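Local coordinates for protein glutamate--cysteine ligase GshA (Methylobacillus flagellatus KT, PDB 3K1T) that probably acts as a ligase that joins glutamate to cysteine to make gamma-glutamylcysteine, at residues Gly241-Phe245 and Leu320-Val325; Leu15-Lys20 and Pro395-Arg401; Arg159-Leu164 and Ile187-Gln193; Tyr40-Ala46 and Leu413-Ile418. One frame throughout, in Å; residues are numbered along the deposited sequence.

Contact 1 of 4, residues Gly241-Phe245 and Leu320-Val325; sequences GGLDF and LKVSEV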
# COMPACT_ATOMS: atom_id res chain seq x y z
N GLY A 241 11.73 -38.80 16.39
CA GLY A 241 11.15 -39.48 15.24
C GLY A 241 9.75 -39.97 15.53
O GLY A 241 9.17 -39.64 16.56
N GLY A 242 9.20 -40.78 14.64
CA GLY A 242 7.88 -41.32 14.84
C GLY A 242 7.88 -42.22 16.07
O GLY A 242 8.89 -42.90 16.39
N LEU A 243 6.78 -42.19 16.80
CA LEU A 243 6.63 -43.04 17.96
C LEU A 243 5.28 -43.72 17.86
O LEU A 243 4.35 -43.19 17.24
CB LEU A 243 6.69 -42.21 19.25
CG LEU A 243 7.96 -41.44 19.57
CD1 LEU A 243 7.74 -40.67 20.84
CD2 LEU A 243 9.17 -42.39 19.70
N ASP A 244 5.19 -44.90 18.47
CA ASP A 244 3.94 -45.63 18.65
C ASP A 244 3.36 -45.25 20.00
O ASP A 244 3.83 -45.71 21.03
CB ASP A 244 4.16 -47.16 18.57
CG ASP A 244 2.87 -47.96 18.81
OD1 ASP A 244 1.76 -47.33 18.89
OD2 ASP A 244 2.97 -49.21 18.95
N PHE A 245 2.34 -44.39 19.99
CA PHE A 245 1.69 -43.94 21.24
C PHE A 245 0.73 -44.97 21.85
O PHE A 245 0.19 -44.75 22.94
CB PHE A 245 0.98 -42.60 21.02
CG PHE A 245 1.93 -41.44 20.93
CD1 PHE A 245 2.39 -40.82 22.08
CD2 PHE A 245 2.32 -40.94 19.70
CE1 PHE A 245 3.23 -39.73 22.01
CE2 PHE A 245 3.18 -39.86 19.63
CZ PHE A 245 3.63 -39.24 20.78
N LEU A 320 0.78 -46.29 13.40
CA LEU A 320 2.13 -45.75 13.09
C LEU A 320 2.16 -44.77 11.92
O LEU A 320 3.00 -44.87 11.01
CB LEU A 320 3.12 -46.89 12.86
CG LEU A 320 3.09 -48.00 13.91
CD1 LEU A 320 4.11 -49.13 13.54
CD2 LEU A 320 3.33 -47.45 15.34
N LYS A 321 1.26 -43.79 11.96
CA LYS A 321 1.28 -42.73 10.97
C LYS A 321 2.07 -41.50 11.44
O LYS A 321 2.40 -40.64 10.64
CB LYS A 321 -0.15 -42.34 10.60
CG LYS A 321 -0.99 -43.48 10.05
CD LYS A 321 -0.32 -44.26 8.93
CE LYS A 321 -1.25 -45.37 8.41
NZ LYS A 321 -0.60 -46.28 7.42
N VAL A 322 2.39 -41.44 12.72
CA VAL A 322 3.18 -40.32 13.25
C VAL A 322 4.61 -40.47 12.77
O VAL A 322 5.27 -41.50 13.04
CB VAL A 322 3.12 -40.27 14.78
CG1 VAL A 322 4.07 -39.17 15.30
CG2 VAL A 322 1.69 -40.02 15.26
N SER A 323 5.12 -39.46 12.07
CA SER A 323 6.46 -39.50 11.51
C SER A 323 7.47 -38.61 12.24
O SER A 323 8.69 -38.74 12.03
CB SER A 323 6.43 -39.14 10.04
OG SER A 323 6.01 -37.79 9.86
N GLU A 324 6.99 -37.72 13.10
CA GLU A 324 7.85 -36.80 13.82
C GLU A 324 7.05 -36.29 14.99
O GLU A 324 5.84 -36.11 14.89
CB GLU A 324 8.27 -35.59 12.96
CG GLU A 324 9.32 -34.67 13.65
CD GLU A 324 9.82 -33.50 12.75
OE1 GLU A 324 9.00 -32.81 12.09
OE2 GLU A 324 11.05 -33.29 12.74
N VAL A 325 7.75 -36.08 16.10
CA VAL A 325 7.15 -35.41 17.28
C VAL A 325 7.98 -34.17 17.52
O VAL A 325 9.20 -34.26 17.66
CB VAL A 325 7.13 -36.32 18.53
CG1 VAL A 325 6.56 -35.57 19.74
CG2 VAL A 325 6.35 -37.66 18.27
O HOH W 1 4.64 -43.78 14.40
O HOH W 2 1.67 -43.39 15.22
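The carbonyl oxygen of Leu243 receives hydrogen bonds from two waters that tie it to Val322. One water donates both to Leu243 O, at 2.9 Å, and to Val322 O, at 2.7 Å. The other accepts from Val322 N at 3.3 Å and gives Leu243 O a weak bond, so the two segments are joined here through solvent rather than by direct backbone pairing. Just beside this bridge the chains come closest: Gly242 CA approaches Val322 O at 3.2 Å, a CA-H...O contact bent to 121° at the hydrogen, and the bare glycine leaves the carbonyl space to come so near. The segments belong to the end of a four-stranded antiparallel sheet, in which strand 237-241 lies along strand 324-329; Val325 still pairs through its backbone with Cys240, and past Gly241 the strands part into loops. The apolar part of the contact is built on Val325 and Val322. Val325 CG2 sits at the edge of the Phe245 ring, 4.0 Å from CZ, and also meets Leu243 CD1, the two aliphatic side chains crossing at about a right angle. Val322 CG1 approaches the same ring edge more loosely, near CE2. Leu320 CD2 packs 3.3 Å from Asp244 CB. With CG anti to the backbone N (chi1 178°), the Asp244 carboxylate lies alongside the same methyl, and its OD1 accepts from His246 N.

Contact 2 of 4, residues Leu15-Lys20 and Pro395-Arg401; sequences LLTLEK and PDAAPNR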
# COMPACT_ATOMS: atom_id res chain seq x y z
N LEU A 15 9.88 -7.22 27.25
CA LEU A 15 9.11 -6.64 26.17
C LEU A 15 9.55 -5.20 25.93
O LEU A 15 9.74 -4.75 24.78
CB LEU A 15 7.60 -6.70 26.49
CG LEU A 15 6.63 -5.92 25.58
CD1 LEU A 15 6.61 -6.58 24.17
CD2 LEU A 15 5.21 -5.81 26.20
N LEU A 16 9.69 -4.44 27.02
CA LEU A 16 10.07 -3.03 26.87
C LEU A 16 11.51 -2.91 26.33
O LEU A 16 11.80 -2.00 25.57
CB LEU A 16 9.83 -2.21 28.18
CG LEU A 16 8.40 -1.57 28.26
CD1 LEU A 16 7.29 -2.64 28.28
CD2 LEU A 16 8.21 -0.68 29.48
N THR A 17 12.39 -3.82 26.71
CA THR A 17 13.75 -3.85 26.16
C THR A 17 13.70 -4.10 24.64
O THR A 17 14.38 -3.43 23.87
CB THR A 17 14.62 -4.93 26.83
OG1 THR A 17 14.72 -4.64 28.23
CG2 THR A 17 16.04 -4.98 26.19
N LEU A 18 12.95 -5.10 24.23
CA LEU A 18 12.74 -5.34 22.79
C LEU A 18 12.21 -4.11 22.07
O LEU A 18 12.74 -3.72 21.01
CB LEU A 18 11.81 -6.51 22.60
CG LEU A 18 11.33 -6.79 21.16
CD1 LEU A 18 12.47 -7.10 20.22
CD2 LEU A 18 10.30 -7.94 21.17
N GLU A 19 11.14 -3.51 22.61
CA GLU A 19 10.57 -2.30 22.01
C GLU A 19 11.61 -1.18 21.88
O GLU A 19 11.70 -0.56 20.82
CB GLU A 19 9.35 -1.82 22.79
CG GLU A 19 8.15 -2.72 22.62
CD GLU A 19 7.03 -2.51 23.65
OE1 GLU A 19 7.33 -2.08 24.78
OE2 GLU A 19 5.85 -2.82 23.31
N LYS A 20 12.40 -0.96 22.93
CA LYS A 20 13.46 0.04 22.88
C LYS A 20 14.49 -0.27 21.79
O LYS A 20 14.90 0.64 21.07
CB LYS A 20 14.18 0.19 24.23
CG LYS A 20 13.30 0.81 25.29
CD LYS A 20 14.06 1.14 26.59
CE LYS A 20 14.10 0.00 27.58
NZ LYS A 20 14.59 0.60 28.90
N PRO A 395 8.06 3.32 24.93
CA PRO A 395 8.30 2.09 24.18
C PRO A 395 7.07 1.18 24.07
O PRO A 395 6.91 0.52 23.04
CB PRO A 395 9.42 1.41 24.95
CG PRO A 395 10.05 2.47 25.82
CD PRO A 395 9.07 3.56 25.97
N ASP A 396 6.20 1.16 25.09
CA ASP A 396 4.97 0.36 25.04
C ASP A 396 3.70 1.17 24.75
O ASP A 396 2.60 0.67 24.95
CB ASP A 396 4.79 -0.48 26.33
CG ASP A 396 3.86 -1.69 26.12
OD1 ASP A 396 3.94 -2.34 25.03
OD2 ASP A 396 3.05 -2.00 27.05
N ALA A 397 3.83 2.37 24.20
CA ALA A 397 2.69 3.07 23.65
C ALA A 397 2.06 2.16 22.55
O ALA A 397 2.77 1.38 21.90
CB ALA A 397 3.09 4.43 23.05
N ALA A 398 0.77 2.30 22.33
CA ALA A 398 0.06 1.41 21.40
C ALA A 398 0.70 1.29 20.00
O ALA A 398 0.90 0.18 19.52
CB ALA A 398 -1.45 1.78 21.28
N PRO A 399 1.04 2.42 19.37
CA PRO A 399 1.67 2.31 18.05
C PRO A 399 3.03 1.61 18.07
O PRO A 399 3.46 1.06 17.06
CB PRO A 399 1.86 3.75 17.59
CG PRO A 399 1.07 4.60 18.57
CD PRO A 399 0.79 3.82 19.78
N ASN A 400 3.69 1.65 19.21
CA ASN A 400 4.99 0.99 19.37
C ASN A 400 4.88 -0.50 19.70
O ASN A 400 5.65 -1.33 19.16
CB ASN A 400 5.84 1.78 20.38
CG ASN A 400 6.26 3.11 19.86
OD1 ASN A 400 6.36 3.31 18.64
ND2 ASN A 400 6.55 4.05 20.76
N ARG A 401 3.87 -0.87 20.51
CA ARG A 401 3.52 -2.25 20.72
C ARG A 401 3.17 -2.90 19.37
O ARG A 401 3.66 -4.01 19.05
CB ARG A 401 2.33 -2.35 21.69
CG ARG A 401 1.70 -3.79 21.81
CD ARG A 401 2.38 -4.63 22.84
NE ARG A 401 2.14 -4.15 24.21
CZ ARG A 401 1.11 -4.45 24.98
NH1 ARG A 401 0.15 -5.25 24.56
NH2 ARG A 401 1.03 -3.92 26.20
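Glu19 and Asp396 bring their carboxylates together, OE2 of Glu19 lying 2.6 Å from OD1 of Asp396 with the two planes 38° apart. Two oxygens this close are consistent with a proton held by one of the acids. The Glu19 chain, extended beyond CG, passes close to the carbonyl of Pro395, whose O is 3.1 Å from Glu19 CD; this oxygen-rich setting would probably favour a neutral acid. Around the pair, Leu15 CD2 lies 3.9 Å from Asp396 OD1 and Leu16 CD1 rests on Asp396 CB. The ring of Pro395 packs on the helix through CG, 3.7 Å from Lys20 CG.

Asp396 is fixed by Arg401, which grips it side-on: NE bonds to OD1 at 2.7 Å and NH2 to OD2 at 2.9 Å, both nearly straight, in the guanidinium plane and on syn lone pairs. Arg401 reaches back because its chain bends at chi2 and chi3 (87° and 69°), and its NH1 bonds to Tyr405 OH. Glu19 OE2 stays 4.0 Å from Arg401 NE, beyond a salt bridge. Helix 13-23 thus packs on the loop that leads into helix 398-421, at that helix's N-terminal end.

Contact 3 of 4, residues Arg159-Leu164 and Ile187-Gln193; sequences RKANRL and ILQGLEQ. With SO4 (sulfate ion), chain E.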
# COMPACT_ATOMS: atom_id res chain seq x y z
N ARG A 159 -11.61 -30.10 -14.63
CA ARG A 159 -10.29 -30.17 -15.26
C ARG A 159 -10.42 -30.62 -16.70
O ARG A 159 -10.95 -31.72 -16.96
CB ARG A 159 -9.36 -31.12 -14.52
CG ARG A 159 -7.97 -31.18 -15.17
CD ARG A 159 -6.99 -31.85 -14.27
NE ARG A 159 -5.67 -31.99 -14.86
CZ ARG A 159 -4.55 -32.22 -14.16
NH1 ARG A 159 -4.58 -32.32 -12.83
NH2 ARG A 159 -3.40 -32.38 -14.79
N LYS A 160 -9.83 -29.82 -17.59
CA LYS A 160 -9.77 -30.10 -19.03
C LYS A 160 -8.33 -29.90 -19.50
O LYS A 160 -7.79 -28.81 -19.35
CB LYS A 160 -10.63 -29.10 -19.80
CG LYS A 160 -12.14 -29.18 -19.58
CD LYS A 160 -12.76 -30.39 -20.23
CE LYS A 160 -12.90 -30.22 -21.75
NZ LYS A 160 -13.01 -31.57 -22.38
N ALA A 161 -7.67 -30.92 -20.06
CA ALA A 161 -6.31 -30.71 -20.66
C ALA A 161 -5.30 -29.91 -19.81
O ALA A 161 -4.71 -28.89 -20.25
CB ALA A 161 -6.45 -29.98 -22.01
N ASN A 162 -5.09 -30.35 -18.61
CA ASN A 162 -4.13 -29.70 -17.72
C ASN A 162 -4.45 -28.26 -17.26
O ASN A 162 -3.58 -27.56 -16.77
CB ASN A 162 -2.69 -29.81 -18.23
CG ASN A 162 -2.23 -31.25 -18.33
OD1 ASN A 162 -2.81 -32.13 -17.68
ND2 ASN A 162 -1.20 -31.52 -19.16
N ARG A 163 -5.72 -27.90 -17.33
CA ARG A 163 -6.18 -26.62 -16.79
C ARG A 163 -7.45 -26.83 -15.97
O ARG A 163 -8.30 -27.68 -16.30
CB ARG A 163 -6.45 -25.66 -17.94
CG ARG A 163 -5.24 -25.41 -18.85
CD ARG A 163 -5.56 -24.30 -19.89
NE ARG A 163 -5.65 -22.98 -19.27
CZ ARG A 163 -4.61 -22.22 -18.92
NH1 ARG A 163 -3.37 -22.65 -19.11
NH2 ARG A 163 -4.80 -21.03 -18.35
N LEU A 164 -7.62 -26.04 -14.92
CA LEU A 164 -8.89 -25.99 -14.21
C LEU A 164 -9.75 -24.87 -14.80
O LEU A 164 -9.25 -23.77 -15.01
CB LEU A 164 -8.68 -25.73 -12.73
CG LEU A 164 -7.88 -26.77 -11.97
CD1 LEU A 164 -7.98 -26.41 -10.44
CD2 LEU A 164 -8.37 -28.24 -12.27
N ILE A 187 -6.24 -34.01 -8.93
CA ILE A 187 -6.83 -33.03 -9.84
C ILE A 187 -6.07 -31.67 -9.85
O ILE A 187 -6.14 -30.94 -10.85
CB ILE A 187 -8.36 -32.82 -9.57
CG1 ILE A 187 -9.05 -32.15 -10.78
CG2 ILE A 187 -8.63 -32.03 -8.26
CD1 ILE A 187 -10.61 -32.12 -10.66
N LEU A 188 -5.33 -31.38 -8.80
CA LEU A 188 -4.52 -30.16 -8.74
C LEU A 188 -3.05 -30.36 -9.14
O LEU A 188 -2.27 -29.39 -9.08
CB LEU A 188 -4.57 -29.53 -7.33
CG LEU A 188 -5.93 -29.07 -6.80
CD1 LEU A 188 -5.82 -28.27 -5.46
CD2 LEU A 188 -6.72 -28.33 -7.84
N GLN A 189 -2.68 -31.57 -9.57
CA GLN A 189 -1.29 -31.87 -9.93
C GLN A 189 -1.05 -31.83 -11.44
O GLN A 189 -1.88 -32.27 -12.25
CB GLN A 189 -0.89 -33.24 -9.38
CG GLN A 189 -0.95 -33.31 -7.85
CD GLN A 189 -0.52 -34.65 -7.29
OE1 GLN A 189 0.36 -35.30 -7.87
NE2 GLN A 189 -1.10 -35.06 -6.14
N GLY A 190 0.12 -31.33 -11.83
CA GLY A 190 0.52 -31.29 -13.24
C GLY A 190 -0.27 -30.31 -14.08
O GLY A 190 -0.48 -30.54 -15.28
N LEU A 191 -0.74 -29.22 -13.47
CA LEU A 191 -1.51 -28.20 -14.17
C LEU A 191 -0.59 -27.19 -14.88
O LEU A 191 0.54 -26.94 -14.43
CB LEU A 191 -2.44 -27.46 -13.22
CG LEU A 191 -3.57 -28.24 -12.52
CD1 LEU A 191 -4.25 -27.35 -11.37
CD2 LEU A 191 -4.59 -28.71 -13.55
N GLU A 192 -1.12 -26.59 -15.95
CA GLU A 192 -0.45 -25.46 -16.63
C GLU A 192 -0.52 -24.14 -15.83
O GLU A 192 0.37 -23.31 -15.97
CB GLU A 192 -1.07 -25.21 -18.00
CG GLU A 192 -0.90 -26.32 -18.96
CD GLU A 192 -1.60 -26.11 -20.30
OE1 GLU A 192 -2.23 -25.03 -20.56
OE2 GLU A 192 -1.52 -27.05 -21.10
N GLN A 193 -1.57 -23.96 -15.05
CA GLN A 193 -1.77 -22.75 -14.25
C GLN A 193 -0.95 -22.82 -12.97
O GLN A 193 -0.84 -23.87 -12.34
CB GLN A 193 -3.24 -22.65 -13.87
CG GLN A 193 -4.17 -22.40 -15.03
CD GLN A 193 -5.47 -23.18 -14.91
OE1 GLN A 193 -5.48 -24.37 -14.52
NE2 GLN A 193 -6.57 -22.54 -15.27
S SO4 E . 2.88 -29.67 -10.16
O1 SO4 E . 2.57 -28.24 -10.09
O2 SO4 E . 4.01 -29.95 -9.27
O3 SO4 E . 1.75 -30.48 -9.73
O4 SO4 E . 3.28 -29.98 -11.52
O HOH W 3 -4.31 -27.23 -22.08
O HOH W 4 -0.02 -29.18 -20.54
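Arg159 grips the carbonyl oxygen of Gln189 end-on, with NH1 at 2.8 Å and NH2 at 3.0 Å, while NH1 also makes a weak bond to Ile187 O. An extended chain, with CG anti to the backbone N (chi1 -179°), carries the guanidinium from the strand to these two carbonyls. A further bond from NH2 to Asn162 OD1, in the guanidinium plane but above the plane of the amide, fixes its rotation. Arg159 and Asn162 belong to a beta hairpin: strands 151-160 and 163-166 are joined by a type I' turn from Lys160 to Arg163, and the segment 187-193 runs along one side of it. From that segment Glu192 N donates an almost straight bond, 2.8 Å and 174°, to Asn162 O.

The amide of Gln193 docks on the backbone of Leu164 at both ends, OE1 accepting from Leu164 N at 2.7 Å and NE2 donating to Leu164 O at 3.0 Å. Arg163 NH1 makes a salt bridge to Glu192, its N-H meeting the anti lone pair of OE1, and Arg163 NH2 pairs with Asp170. One water joins Glu192 OE2 to Ala161 O and another joins it to Asn162 ND2. Gly190 N, at a positive phi, bonds to a sulfate ion, probably from the crystallisation liquor, that also bonds to His200.

Beneath the polar layer, Leu164 CG meets Leu191 CD1, and Leu164 CD1 presses on Leu188 CD2 at a tight 3.5 Å. The other branch of Leu191, CD2, lies 3.5 Å above the centre of the Arg159 guanidinium plane.

Contact 4 of 4, residues Tyr40-Ala46 and Leu413-Ile418; sequences YGAPFYA and LLAATI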
# COMPACT_ATOMS: atom_id res chain seq x y z
N TYR A 40 14.44 -13.14 -1.28
CA TYR A 40 13.48 -14.22 -1.10
C TYR A 40 12.03 -14.11 -1.61
O TYR A 40 11.36 -15.13 -1.77
CB TYR A 40 13.45 -14.63 0.38
CG TYR A 40 14.75 -15.21 0.87
CD1 TYR A 40 15.17 -16.49 0.47
CD2 TYR A 40 15.57 -14.49 1.72
CE1 TYR A 40 16.35 -17.04 0.95
CE2 TYR A 40 16.75 -15.01 2.17
CZ TYR A 40 17.13 -16.28 1.79
OH TYR A 40 18.32 -16.74 2.29
N GLY A 41 11.61 -12.89 -1.90
CA GLY A 41 10.23 -12.58 -2.20
C GLY A 41 9.50 -12.73 -0.89
O GLY A 41 10.15 -12.79 0.17
N ALA A 42 8.18 -12.81 -1.01
CA ALA A 42 7.24 -13.02 0.09
C ALA A 42 6.02 -13.73 -0.51
O ALA A 42 5.72 -13.62 -1.72
CB ALA A 42 6.80 -11.67 0.74
N PRO A 43 5.27 -14.44 0.34
CA PRO A 43 4.05 -15.09 -0.14
C PRO A 43 3.01 -14.05 -0.55
O PRO A 43 3.09 -12.88 -0.15
CB PRO A 43 3.51 -15.85 1.10
CG PRO A 43 4.58 -15.82 2.08
CD PRO A 43 5.45 -14.66 1.79
N PHE A 44 1.99 -14.50 -1.29
CA PHE A 44 0.87 -13.65 -1.70
C PHE A 44 0.17 -13.07 -0.46
O PHE A 44 -0.15 -11.87 -0.40
CB PHE A 44 -0.13 -14.48 -2.57
CG PHE A 44 -1.22 -13.65 -3.18
CD1 PHE A 44 -1.04 -13.07 -4.42
CD2 PHE A 44 -2.42 -13.45 -2.51
CE1 PHE A 44 -2.01 -12.26 -4.98
CE2 PHE A 44 -3.41 -12.66 -3.07
CZ PHE A 44 -3.20 -12.06 -4.31
N TYR A 45 -0.10 -13.95 0.53
CA TYR A 45 -0.73 -13.58 1.78
C TYR A 45 -0.33 -14.53 2.91
O TYR A 45 0.19 -15.62 2.66
CB TYR A 45 -2.26 -13.41 1.65
CG TYR A 45 -3.12 -14.60 1.24
CD1 TYR A 45 -2.61 -15.90 1.07
CD2 TYR A 45 -4.47 -14.39 0.99
CE1 TYR A 45 -3.45 -16.96 0.65
CE2 TYR A 45 -5.31 -15.43 0.61
CZ TYR A 45 -4.81 -16.72 0.45
OH TYR A 45 -5.69 -17.73 0.08
N ALA A 46 -0.57 -14.09 4.15
CA ALA A 46 -0.20 -14.88 5.32
C ALA A 46 -0.77 -14.26 6.58
O ALA A 46 -1.03 -13.04 6.64
CB ALA A 46 1.34 -14.97 5.43
N LEU A 413 7.09 -14.43 8.74
CA LEU A 413 6.84 -14.47 7.29
C LEU A 413 8.07 -14.80 6.48
O LEU A 413 8.04 -15.66 5.57
CB LEU A 413 6.25 -13.13 6.80
CG LEU A 413 5.77 -13.10 5.36
CD1 LEU A 413 4.45 -13.85 5.29
CD2 LEU A 413 5.61 -11.63 4.84
N LEU A 414 9.19 -14.16 6.80
CA LEU A 414 10.45 -14.41 6.12
C LEU A 414 10.89 -15.88 6.30
O LEU A 414 11.28 -16.57 5.33
CB LEU A 414 11.53 -13.46 6.67
CG LEU A 414 12.94 -13.62 6.12
CD1 LEU A 414 12.94 -13.49 4.57
CD2 LEU A 414 13.89 -12.58 6.76
N ALA A 415 10.76 -16.37 7.53
CA ALA A 415 11.10 -17.74 7.79
C ALA A 415 10.26 -18.73 6.96
O ALA A 415 10.82 -19.70 6.40
CB ALA A 415 10.96 -18.07 9.32
N ALA A 416 8.95 -18.50 6.89
CA ALA A 416 8.04 -19.34 6.08
C ALA A 416 8.41 -19.29 4.59
O ALA A 416 8.39 -20.35 3.91
CB ALA A 416 6.60 -18.93 6.28
N THR A 417 8.81 -18.11 4.11
CA THR A 417 9.22 -17.89 2.73
C THR A 417 10.48 -18.71 2.40
O THR A 417 10.54 -19.42 1.38
CB THR A 417 9.51 -16.40 2.48
OG1 THR A 417 8.33 -15.66 2.78
CG2 THR A 417 9.98 -16.11 1.01
N ILE A 418 11.46 -18.63 3.29
CA ILE A 418 12.70 -19.41 3.17
C ILE A 418 12.39 -20.92 3.20
O ILE A 418 12.82 -21.67 2.29
CB ILE A 418 13.74 -19.00 4.25
CG1 ILE A 418 14.19 -17.55 4.02
CG2 ILE A 418 14.95 -19.98 4.27
CD1 ILE A 418 14.99 -16.90 5.20
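Tyr40 lays its side chain along helix 398-421, starting with CB, which is 3.8 Å from Thr417 CG2. Because CG stands anti to the carbonyl carbon (chi1 -65°), the ring continues over Ile418, whose CG1 sits 3.7 Å from the ring centroid and only 7° off the normal, a CH-pi contact over the face. At the near end of the ring CD2 touches Leu414 CD1; farther out CE2 and CZ meet Ile418 CD1. At the tip, the hydroxyl hydrogen-bonds to a glycerol, probably from the crystallisation liquor.

Thr417 carries the middle of the contact. Its methyl CG2 nestles against the carbonyl oxygens of Tyr40 and Gly41, 3.3 Å from the former. Its OG1 donates back to Leu413 O within the helix and meets Pro43 CD at 3.2 Å. Leu413 CD1 meets Pro43 CD at 3.7 Å and presses on Ala46 CB at a tight 3.3 Å.

The segment leaves helix 26-40 at Gly41 and enters strand 45-52 at Tyr45, so helix 398-421 packs against the link between them. Trp37 of helix 26-40 touches Leu413 and Leu414, and Val218 of helix 210-226 touches Leu414 and Ile418.

How the contacts relate
Contacts 2 and 4 share helix 398-421: contact 2 lies at its start and contact 4 farther along, their centres about 25 Å apart. Both bring this late helix back to the N-terminal part of the chain, and their segments alternate in sequence (15-20, 40-46, 395-401, 413-418). Contacts 3 and 1 follow one another within the long span between, contact 3 beside the mixed sheet and contact 1 at the end of the four-stranded antiparallel sheet. Contact 4 is the most central, about 25 Å from contact 3 and 29 Å from contact 1, centre to centre. None touches another; the two contacts that join the chain's ends enclose, in sequence, the two contacts at separate sheets.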